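Local coordinates for protein beta-1,4-mannanase (Cryptopygus antarcticus, PDB 4OOU) that hydrolyses internal beta-1,4-mannosidic linkages in the backbones of mannans, galactomannans and glucomannans, releasing mainly short manno-oligosaccharides, at residues 339-344 and 348-353; 321-326 and 353-358; 178-183 and 310-315. One frame throughout, in Å; residues are numbered along the deposited sequence.

Contact 1: 339-344 and 348-353; sequences LTWQFN and DCSDTY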
loop_
_atom_site.group_PDB
_atom_site.type_symbol
_atom_site.label_atom_id
_atom_site.label_comp_id
_atom_site.label_asym_id
_atom_site.label_seq_id
_atom_site.Cartn_x
_atom_site.Cartn_y
_atom_site.Cartn_z
ATOM N N LEU A 339 4.916 -9.174 0.574
ATOM C CA LEU A 339 5.905 -8.099 0.757
ATOM C C LEU A 339 6.390 -8.075 2.180
ATOM O O LEU A 339 5.586 -7.932 3.100
ATOM C CB LEU A 339 5.253 -6.735 0.447
ATOM C CG LEU A 339 5.380 -6.058 -0.920
ATOM C CD1 LEU A 339 5.339 -7.036 -2.060
ATOM C CD2 LEU A 339 4.274 -5.047 -1.082
ATOM N N THR A 340 7.695 -8.186 2.364
ATOM C CA THR A 340 8.276 -8.280 3.701
ATOM C C THR A 340 8.371 -6.906 4.310
ATOM O O THR A 340 8.286 -5.904 3.602
ATOM C CB THR A 340 9.688 -8.933 3.684
ATOM O OG1 THR A 340 10.520 -8.301 2.683
ATOM C CG2 THR A 340 9.583 -10.426 3.377
ATOM N N TRP A 341 8.528 -6.878 5.623
ATOM C CA TRP A 341 8.753 -5.654 6.347
ATOM C C TRP A 341 10.065 -5.790 7.165
ATOM O O TRP A 341 10.179 -6.741 7.907
ATOM C CB TRP A 341 7.574 -5.374 7.298
ATOM C CG TRP A 341 7.754 -4.071 8.005
ATOM C CD1 TRP A 341 8.443 -3.867 9.150
ATOM C CD2 TRP A 341 7.306 -2.776 7.569
ATOM N NE1 TRP A 341 8.465 -2.529 9.461
ATOM C CE2 TRP A 341 7.764 -1.840 8.510
ATOM C CE3 TRP A 341 6.549 -2.326 6.486
ATOM C CZ2 TRP A 341 7.482 -0.481 8.408
ATOM C CZ3 TRP A 341 6.281 -0.979 6.376
ATOM C CH2 TRP A 341 6.742 -0.068 7.336
ATOM N N GLN A 342 11.064 -4.904 7.016
ATOM C CA GLN A 342 11.183 -3.919 5.905
ATOM C C GLN A 342 12.669 -3.779 5.632
ATOM O O GLN A 342 13.502 -4.163 6.477
ATOM C CB GLN A 342 10.627 -2.559 6.296
ATOM C CG GLN A 342 11.493 -1.852 7.332
ATOM C CD GLN A 342 10.906 -0.573 7.899
ATOM O OE1 GLN A 342 11.061 -0.284 9.095
ATOM N NE2 GLN A 342 10.257 0.219 7.050
ATOM N N PHE A 343 13.021 -3.202 4.496
ATOM C CA PHE A 343 14.394 -3.340 4.009
ATOM C C PHE A 343 15.409 -2.578 4.855
ATOM O O PHE A 343 16.512 -3.073 5.117
ATOM C CB PHE A 343 14.509 -2.938 2.546
ATOM C CG PHE A 343 15.368 -3.862 1.751
ATOM C CD1 PHE A 343 15.030 -5.208 1.640
ATOM C CD2 PHE A 343 16.530 -3.402 1.118
ATOM C CE1 PHE A 343 15.827 -6.074 0.903
ATOM C CE2 PHE A 343 17.332 -4.263 0.386
ATOM C CZ PHE A 343 16.984 -5.604 0.286
ATOM N N ASN A 344 15.046 -1.391 5.316
ATOM C CA ASN A 344 15.957 -0.645 6.193
ATOM C C ASN A 344 16.202 -1.287 7.590
ATOM O O ASN A 344 16.990 -0.751 8.376
ATOM C CB ASN A 344 15.445 0.768 6.362
ATOM C CG ASN A 344 14.230 0.828 7.228
ATOM O OD1 ASN A 344 14.093 0.034 8.159
ATOM N ND2 ASN A 344 13.344 1.779 6.947
ATOM N N ASP A 348 10.091 -2.689 15.184
ATOM C CA ASP A 348 9.509 -3.915 15.641
ATOM C C ASP A 348 9.048 -4.736 14.451
ATOM O O ASP A 348 8.554 -4.205 13.445
ATOM C CB ASP A 348 8.408 -3.610 16.647
ATOM C CG ASP A 348 8.925 -2.747 17.800
ATOM O OD1 ASP A 348 10.133 -2.888 18.144
ATOM O OD2 ASP A 348 8.153 -1.906 18.314
ATOM N N CYS A 349 9.279 -6.043 14.575
ATOM C CA CYS A 349 8.885 -7.037 13.583
ATOM C C CYS A 349 9.395 -6.636 12.209
ATOM O O CYS A 349 8.613 -6.417 11.299
ATOM C CB CYS A 349 7.357 -7.270 13.599
ATOM S SG CYS A 349 6.768 -8.225 15.048
ATOM N N SER A 350 10.715 -6.502 12.095
ATOM C CA SER A 350 11.373 -6.272 10.808
ATOM C C SER A 350 12.423 -7.311 10.555
ATOM O O SER A 350 13.271 -7.596 11.402
ATOM C CB SER A 350 12.057 -4.903 10.719
ATOM O OG SER A 350 12.821 -4.793 9.514
ATOM N N ASP A 351 12.383 -7.861 9.357
ATOM C CA ASP A 351 13.413 -8.778 8.932
ATOM C C ASP A 351 14.685 -8.040 8.574
ATOM O O ASP A 351 14.752 -6.801 8.460
ATOM C CB ASP A 351 12.941 -9.625 7.739
ATOM C CG ASP A 351 11.942 -10.696 8.139
ATOM O OD1 ASP A 351 12.195 -11.428 9.143
ATOM O OD2 ASP A 351 10.924 -10.825 7.431
ATOM N N THR A 352 15.702 -8.859 8.440
ATOM C CA THR A 352 17.011 -8.492 7.949
ATOM C C THR A 352 16.915 -8.170 6.466
ATOM O O THR A 352 16.276 -8.933 5.765
ATOM C CB THR A 352 17.847 -9.746 8.185
ATOM O OG1 THR A 352 18.410 -9.640 9.487
ATOM C CG2 THR A 352 18.902 -9.915 7.248
ATOM N N TYR A 353 17.538 -7.110 5.950
ATOM C CA TYR A 353 17.532 -6.950 4.462
ATOM C C TYR A 353 18.052 -8.206 3.749
ATOM O O TYR A 353 17.686 -8.520 2.621
ATOM C CB TYR A 353 18.308 -5.706 3.977
ATOM C CG TYR A 353 19.829 -5.804 4.007
ATOM C CD1 TYR A 353 20.529 -6.598 3.086
ATOM C CD2 TYR A 353 20.563 -5.066 4.911
ATOM C CE1 TYR A 353 21.919 -6.686 3.107
ATOM C CE2 TYR A 353 21.956 -5.155 4.955
ATOM C CZ TYR A 353 22.639 -5.956 4.057
ATOM O OH TYR A 353 24.029 -5.993 4.120
HETATM O O HOH W 1 9.234 -1.634 12.142
#
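Trp341 turns the CD1 edge of its indole to the carbonyl O of Cys349, in the chain that follows strand 337-340. From CB, the first torsion sets CG anti to the backbone N (chi1 -177°), and the ring swings out along the returning chain. CG lies 4.1 Å from Cys349 O; CD1 meets that carbonyl near the ring plane, 3.3 Å from Cys349 O, with Ser350 CB lying obliquely to the ring. NE1 at the next corner gives its N-H to a water that in turn donates to Asp348 O, while one face of the indole is lined by CB of Gln342, which follows a cis peptide bond. Two direct bonds join the segments: Asp351 N to Trp341 O (2.9 Å) and Gln342 N to the hydroxyl Ser350 OG (3.1 Å). Further on, Tyr353 CB sits squarely over the Phe343 ring, 3.8 Å from its centroid, a CH-pi contact. Asp351 OD2 is taken by the backbone N of Ser315, and Cys349 is tied to Cys317. One water-mediated bond and the close Cys349 O thus hold the indole edge, while the direct bonds tie the chain carrying it, consistent with a preset platform for substrate, which both Trp341 and Asp348 bind.

Contact 2: 321-326 and 353-358; sequences EGIQNL and YSNQMY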
loop_
_atom_site.group_PDB
_atom_site.type_symbol
_atom_site.label_atom_id
_atom_site.label_comp_id
_atom_site.label_asym_id
_atom_site.label_seq_id
_atom_site.Cartn_x
_atom_site.Cartn_y
_atom_site.Cartn_z
ATOM N N GLU A 321 7.755 -20.554 9.968
ATOM C CA GLU A 321 7.703 -21.337 8.755
ATOM C C GLU A 321 9.032 -21.178 7.934
ATOM O O GLU A 321 9.434 -22.098 7.216
ATOM C CB GLU A 321 6.487 -20.959 7.904
ATOM C CG GLU A 321 5.146 -21.280 8.527
ATOM C CD GLU A 321 4.529 -20.140 9.330
ATOM O OE1 GLU A 321 3.267 -20.115 9.384
ATOM O OE2 GLU A 321 5.281 -19.291 9.890
ATOM N N GLY A 322 9.698 -20.028 8.069
ATOM C CA GLY A 322 10.910 -19.717 7.289
ATOM C C GLY A 322 10.552 -18.860 6.080
ATOM O O GLY A 322 9.690 -19.248 5.280
ATOM N N ILE A 323 11.192 -17.697 5.948
ATOM C CA ILE A 323 10.868 -16.743 4.867
ATOM C C ILE A 323 10.472 -17.372 3.573
ATOM O O ILE A 323 9.500 -16.945 2.987
ATOM C CB ILE A 323 12.033 -15.867 4.410
ATOM C CG1 ILE A 323 13.302 -16.312 5.113
ATOM C CG2 ILE A 323 11.670 -14.359 4.489
ATOM C CD1 ILE A 323 14.532 -15.849 4.390
ATOM N N GLN A 324 11.234 -18.348 3.090
ATOM C CA GLN A 324 10.953 -18.857 1.745
ATOM C C GLN A 324 9.635 -19.620 1.682
ATOM O O GLN A 324 8.947 -19.557 0.679
ATOM C CB GLN A 324 12.089 -19.732 1.191
ATOM C CG GLN A 324 13.377 -18.990 0.877
ATOM C CD GLN A 324 14.286 -19.776 -0.042
ATOM O OE1 GLN A 324 14.270 -21.017 -0.063
ATOM N NE2 GLN A 324 15.078 -19.057 -0.824
ATOM N N ASN A 325 9.285 -20.361 2.729
ATOM C CA ASN A 325 8.038 -21.111 2.685
ATOM C C ASN A 325 6.862 -20.156 2.771
ATOM O O ASN A 325 5.773 -20.436 2.255
ATOM C CB ASN A 325 8.012 -22.153 3.792
ATOM C CG ASN A 325 9.235 -23.043 3.756
ATOM O OD1 ASN A 325 9.633 -23.539 2.692
ATOM N ND2 ASN A 325 9.873 -23.200 4.897
ATOM N N LEU A 326 7.109 -19.027 3.427
ATOM C CA LEU A 326 6.170 -17.911 3.508
ATOM C C LEU A 326 5.909 -17.342 2.106
ATOM O O LEU A 326 4.765 -17.239 1.682
ATOM C CB LEU A 326 6.727 -16.828 4.464
ATOM C CG LEU A 326 6.158 -16.757 5.897
ATOM C CD1 LEU A 326 5.333 -17.988 6.227
ATOM C CD2 LEU A 326 7.184 -16.517 6.997
ATOM N N TYR A 353 17.538 -7.110 5.950
ATOM C CA TYR A 353 17.532 -6.950 4.462
ATOM C C TYR A 353 18.052 -8.206 3.749
ATOM O O TYR A 353 17.686 -8.520 2.621
ATOM C CB TYR A 353 18.308 -5.706 3.977
ATOM C CG TYR A 353 19.829 -5.804 4.007
ATOM C CD1 TYR A 353 20.529 -6.598 3.086
ATOM C CD2 TYR A 353 20.563 -5.066 4.911
ATOM C CE1 TYR A 353 21.919 -6.686 3.107
ATOM C CE2 TYR A 353 21.956 -5.155 4.955
ATOM C CZ TYR A 353 22.639 -5.956 4.057
ATOM O OH TYR A 353 24.029 -5.993 4.120
ATOM N N SER A 354 18.946 -8.909 4.413
ATOM C CA SER A 354 19.537 -10.115 3.862
ATOM C C SER A 354 18.589 -11.296 3.639
ATOM O O SER A 354 18.561 -11.909 2.575
ATOM C CB SER A 354 20.717 -10.560 4.736
ATOM O OG SER A 354 21.903 -10.217 4.086
ATOM N N ASN A 355 17.850 -11.689 4.642
ATOM C CA ASN A 355 17.073 -12.845 4.406
ATOM C C ASN A 355 15.733 -12.413 3.793
ATOM O O ASN A 355 15.087 -13.189 3.114
ATOM C CB ASN A 355 17.086 -13.818 5.625
ATOM C CG ASN A 355 15.890 -13.690 6.531
ATOM O OD1 ASN A 355 15.225 -14.656 6.778
ATOM N ND2 ASN A 355 15.664 -12.532 7.072
ATOM N N GLN A 356 15.360 -11.153 3.911
ATOM C CA GLN A 356 14.420 -10.638 2.910
ATOM C C GLN A 356 14.872 -10.924 1.470
ATOM O O GLN A 356 14.018 -11.266 0.640
ATOM C CB GLN A 356 14.155 -9.165 3.080
ATOM C CG GLN A 356 13.257 -8.916 4.260
ATOM C CD GLN A 356 12.979 -7.466 4.450
ATOM O OE1 GLN A 356 12.088 -6.900 3.799
ATOM N NE2 GLN A 356 13.741 -6.842 5.341
ATOM N N MET A 357 16.177 -10.835 1.175
ATOM C CA MET A 357 16.667 -11.212 -0.172
ATOM C C MET A 357 16.579 -12.722 -0.394
ATOM O O MET A 357 16.197 -13.183 -1.476
ATOM C CB MET A 357 18.090 -10.717 -0.428
ATOM C CG MET A 357 18.224 -9.217 -0.615
ATOM S SD MET A 357 19.864 -8.731 -1.199
ATOM C CE MET A 357 20.704 -8.351 0.321
ATOM N N TYR A 358 16.911 -13.488 0.643
ATOM C CA TYR A 358 16.805 -14.937 0.597
ATOM C C TYR A 358 15.377 -15.267 0.209
ATOM O O TYR A 358 15.146 -15.974 -0.762
ATOM C CB TYR A 358 17.194 -15.574 1.950
ATOM C CG TYR A 358 17.291 -17.107 1.976
ATOM C CD1 TYR A 358 17.850 -17.819 0.922
ATOM C CD2 TYR A 358 16.860 -17.835 3.089
ATOM C CE1 TYR A 358 17.930 -19.206 0.957
ATOM C CE2 TYR A 358 16.941 -19.217 3.141
ATOM C CZ TYR A 358 17.475 -19.907 2.071
ATOM O OH TYR A 358 17.574 -21.293 2.119
#
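Ile323 and Gln324, in the first turn of helix 323-332, reach across to Asn355 and Tyr358 of helix 353-361. Ahead of them, Glu321 and Gly322 lead into the helix and make no contact with the other segment. Gly322 holds the N-cap position with a positive phi, where a CB would jam against the carbonyl O of Glu321. Ile323 follows, buried, with its CB directed at the opposite helix; its CD1, whose modelled place is doubtful, lies near Tyr358 CD2, oblique to the phenol ring, and beside the side chain of Asn355, where the fit is too tight to be trusted in detail. Gln324 makes the polar link. Its CG stands anti to the carbonyl carbon (chi1 -69°) and the chain beyond is extended, which carries the amide over the ring of Tyr358, the two planes 21° apart. NE2 lies 3.3 Å above that ring, toward its rim, and donates an almost straight bond to Tyr358 O (3.1 Å, 176°), approaching from above the carbonyl plane; CG adds a CH-pi contact over the same face. One residue thus grips both ring and backbone of Tyr358. An alanine here would remove the amide, is likely to leave Tyr358 O without this donor, and would probably set the phenol freer to turn. Asn325 looks back instead, its ND2 bonding to Glu321 O (2.6 Å). The contact joins the first turn of helix 323-332 to the first two turns of helix 353-361, helices that flank the barrel in succession, with strand 337-340 between them in sequence; Ile323 also touches Ser315, beyond strand 308-313, and Gln356 bonds inward to Thr340 on strand 337-340.

Contact 3: 178-183 and 310-315; sequences VLNEPE and IGEFAS. With TRS (2-amino-2-hydroxymethyl-propane-1,3-diol), chain C.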
loop_
_atom_site.group_PDB
_atom_site.type_symbol
_atom_site.label_atom_id
_atom_site.label_comp_id
_atom_site.label_asym_id
_atom_site.label_seq_id
_atom_site.Cartn_x
_atom_site.Cartn_y
_atom_site.Cartn_z
ATOM N N VAL A 178 -3.578 4.923 -0.506
ATOM C CA VAL A 178 -4.051 6.148 0.101
ATOM C C VAL A 178 -3.562 6.270 1.501
ATOM O O VAL A 178 -3.038 7.303 1.896
ATOM C CB VAL A 178 -5.585 6.216 0.156
ATOM C CG1 VAL A 178 -6.010 7.579 0.662
ATOM C CG2 VAL A 178 -6.165 5.957 -1.211
ATOM N N LEU A 179 -3.767 5.217 2.273
ATOM C CA LEU A 179 -3.550 5.315 3.709
ATOM C C LEU A 179 -3.124 3.951 4.224
ATOM O O LEU A 179 -3.663 2.931 3.804
ATOM C CB LEU A 179 -4.827 5.793 4.365
ATOM C CG LEU A 179 -4.792 6.048 5.871
ATOM C CD1 LEU A 179 -3.847 7.193 6.241
ATOM C CD2 LEU A 179 -6.202 6.328 6.369
ATOM N N ASN A 180 -2.113 3.934 5.086
ATOM C CA ASN A 180 -1.555 2.688 5.609
ATOM C C ASN A 180 -2.135 2.450 7.012
ATOM O O ASN A 180 -2.137 3.372 7.850
ATOM C CB ASN A 180 -0.029 2.789 5.697
ATOM C CG ASN A 180 0.593 1.671 6.560
ATOM O OD1 ASN A 180 0.794 0.551 6.079
ATOM N ND2 ASN A 180 0.878 1.966 7.832
ATOM N N GLU A 181 -2.608 1.237 7.268
ATOM C CA GLU A 181 -3.178 0.880 8.578
ATOM C C GLU A 181 -4.119 1.969 9.156
ATOM O O GLU A 181 -3.860 2.579 10.197
ATOM C CB GLU A 181 -2.061 0.454 9.566
ATOM C CG GLU A 181 -1.183 -0.657 8.974
ATOM C CD GLU A 181 -0.361 -1.456 9.990
ATOM O OE1 GLU A 181 -0.185 -1.022 11.173
ATOM O OE2 GLU A 181 0.124 -2.549 9.574
ATOM N N PRO A 182 -5.214 2.228 8.447
ATOM C CA PRO A 182 -6.175 3.224 8.903
ATOM C C PRO A 182 -6.696 2.920 10.297
ATOM O O PRO A 182 -7.199 3.813 10.954
ATOM C CB PRO A 182 -7.325 3.083 7.900
ATOM C CG PRO A 182 -6.708 2.487 6.678
ATOM C CD PRO A 182 -5.604 1.605 7.169
ATOM N N GLU A 183 -6.585 1.666 10.718
ATOM C CA GLU A 183 -7.116 1.187 12.011
ATOM C C GLU A 183 -6.312 1.690 13.193
ATOM O O GLU A 183 -6.772 1.607 14.350
ATOM C CB GLU A 183 -7.148 -0.352 12.075
ATOM C CG GLU A 183 -7.983 -0.993 10.974
ATOM C CD GLU A 183 -7.252 -1.080 9.636
ATOM O OE1 GLU A 183 -6.002 -1.290 9.660
ATOM O OE2 GLU A 183 -7.941 -0.944 8.582
ATOM N N ILE A 310 -0.676 -9.569 0.249
ATOM C CA ILE A 310 -0.145 -9.521 1.605
ATOM C C ILE A 310 0.897 -8.418 1.655
ATOM O O ILE A 310 2.047 -8.613 1.236
ATOM C CB ILE A 310 0.460 -10.858 2.074
ATOM C CG1 ILE A 310 -0.570 -11.978 1.838
ATOM C CG2 ILE A 310 0.886 -10.730 3.543
ATOM C CD1 ILE A 310 -0.113 -13.382 2.167
ATOM N N GLY A 311 0.497 -7.277 2.211
ATOM C CA GLY A 311 1.192 -6.001 1.992
ATOM C C GLY A 311 2.407 -5.839 2.857
ATOM O O GLY A 311 3.397 -5.202 2.453
ATOM N N GLU A 312 2.328 -6.413 4.051
ATOM C CA GLU A 312 3.483 -6.553 4.928
ATOM C C GLU A 312 3.446 -7.872 5.681
ATOM O O GLU A 312 2.380 -8.390 6.018
ATOM C CB GLU A 312 3.505 -5.476 5.986
ATOM C CG GLU A 312 3.351 -4.028 5.550
ATOM C CD GLU A 312 3.211 -3.119 6.759
ATOM O OE1 GLU A 312 3.335 -3.622 7.914
ATOM O OE2 GLU A 312 2.952 -1.912 6.567
ATOM N N PHE A 313 4.626 -8.413 5.953
ATOM C CA PHE A 313 4.772 -9.526 6.869
ATOM C C PHE A 313 6.250 -9.679 7.250
ATOM O O PHE A 313 7.104 -9.109 6.600
ATOM C CB PHE A 313 4.223 -10.805 6.229
ATOM C CG PHE A 313 5.135 -11.417 5.202
ATOM C CD1 PHE A 313 5.085 -11.008 3.880
ATOM C CD2 PHE A 313 6.036 -12.414 5.564
ATOM C CE1 PHE A 313 5.915 -11.572 2.936
ATOM C CE2 PHE A 313 6.862 -12.990 4.625
ATOM C CZ PHE A 313 6.803 -12.557 3.310
ATOM N N ALA A 314 6.563 -10.457 8.271
ATOM C CA ALA A 314 7.968 -10.694 8.580
ATOM C C ALA A 314 8.253 -12.054 9.217
ATOM O O ALA A 314 7.530 -12.454 10.128
ATOM C CB ALA A 314 8.475 -9.589 9.486
ATOM N N SER A 315 9.321 -12.731 8.739
ATOM C CA SER A 315 9.789 -14.062 9.253
ATOM C C SER A 315 9.809 -14.093 10.745
ATOM O O SER A 315 9.450 -15.073 11.368
ATOM C CB SER A 315 11.243 -14.372 8.869
ATOM O OG SER A 315 11.582 -13.886 7.595
HETATM C C TRS C . 3.793 -0.973 10.666
HETATM C C1 TRS C . 2.991 0.113 11.354
HETATM C C2 TRS C . 5.088 -1.210 11.456
HETATM C C3 TRS C . 3.991 -0.518 9.216
HETATM N N TRS C . 3.026 -2.235 10.549
HETATM O O1 TRS C . 2.699 -0.150 12.733
HETATM O O2 TRS C . 5.067 -2.362 12.338
HETATM O O3 TRS C . 2.720 -0.141 8.606
#
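Glu312 lays its carboxylate against the bound TRS and close to the amide of Asn180, the two flat groups only 16° apart although the side chains cross at about a right angle. Its first torsion turns CG anti to the carbonyl carbon (chi1 -51°), and the extended chain beyond brings both oxygens to the ligand: OE2 accepts from TRS O3 at 2.7 Å and OE1 from TRS N at 3.0 Å. Asn180 ND2 donates to the same O3 (2.9 Å), which therefore joins the two segments. Asn180 OD1 and Glu312 OE2, 3.3 Å apart, are both acceptors and cannot bond; Arg81 reconciles them, bonding Asn180 OD1 and forming a salt bridge with Glu312 OE2. Glu181 comes to the amine beside Glu312, its OE2 accepting from TRS N at 3.1 Å and lying 3.8 Å from Glu312 OE1. Outside the segments, His280 holds Glu181 OE2 and Tyr282 holds Glu312 OE1. Two carboxylates so close, one on each segment, fit the paired acids of a family 5 glycosidase, Glu181 as probable proton donor/acceptor and Glu312 as probable nucleophile; the TRS amine, perhaps positively charged, bridges them beside Asn180, a substrate-binding residue.

In the fold
Contact 3 holds the two probable catalytic glutamates at the C-terminal ends of the TIM-barrel strands, about 7 Å from the centre of the chain. Contact 1, its centre about 12 Å away, adjoins it on the next strand: Trp341 N lies 2.8 Å from Phe313 O, and the Trp341 side chain comes within about 3 Å of both Glu312 and the TRS. Contact 2 lies further out, about 10 Å from contact 1 and 18 Å from contact 3, centre to centre. In sequence it closes a loop with contact 1 nested inside, and the two share Tyr353; Gln356 NE2 reaches Gln342 O at 2.9 Å. Residues 339-353 thus run from the substrate pocket to the outer helices.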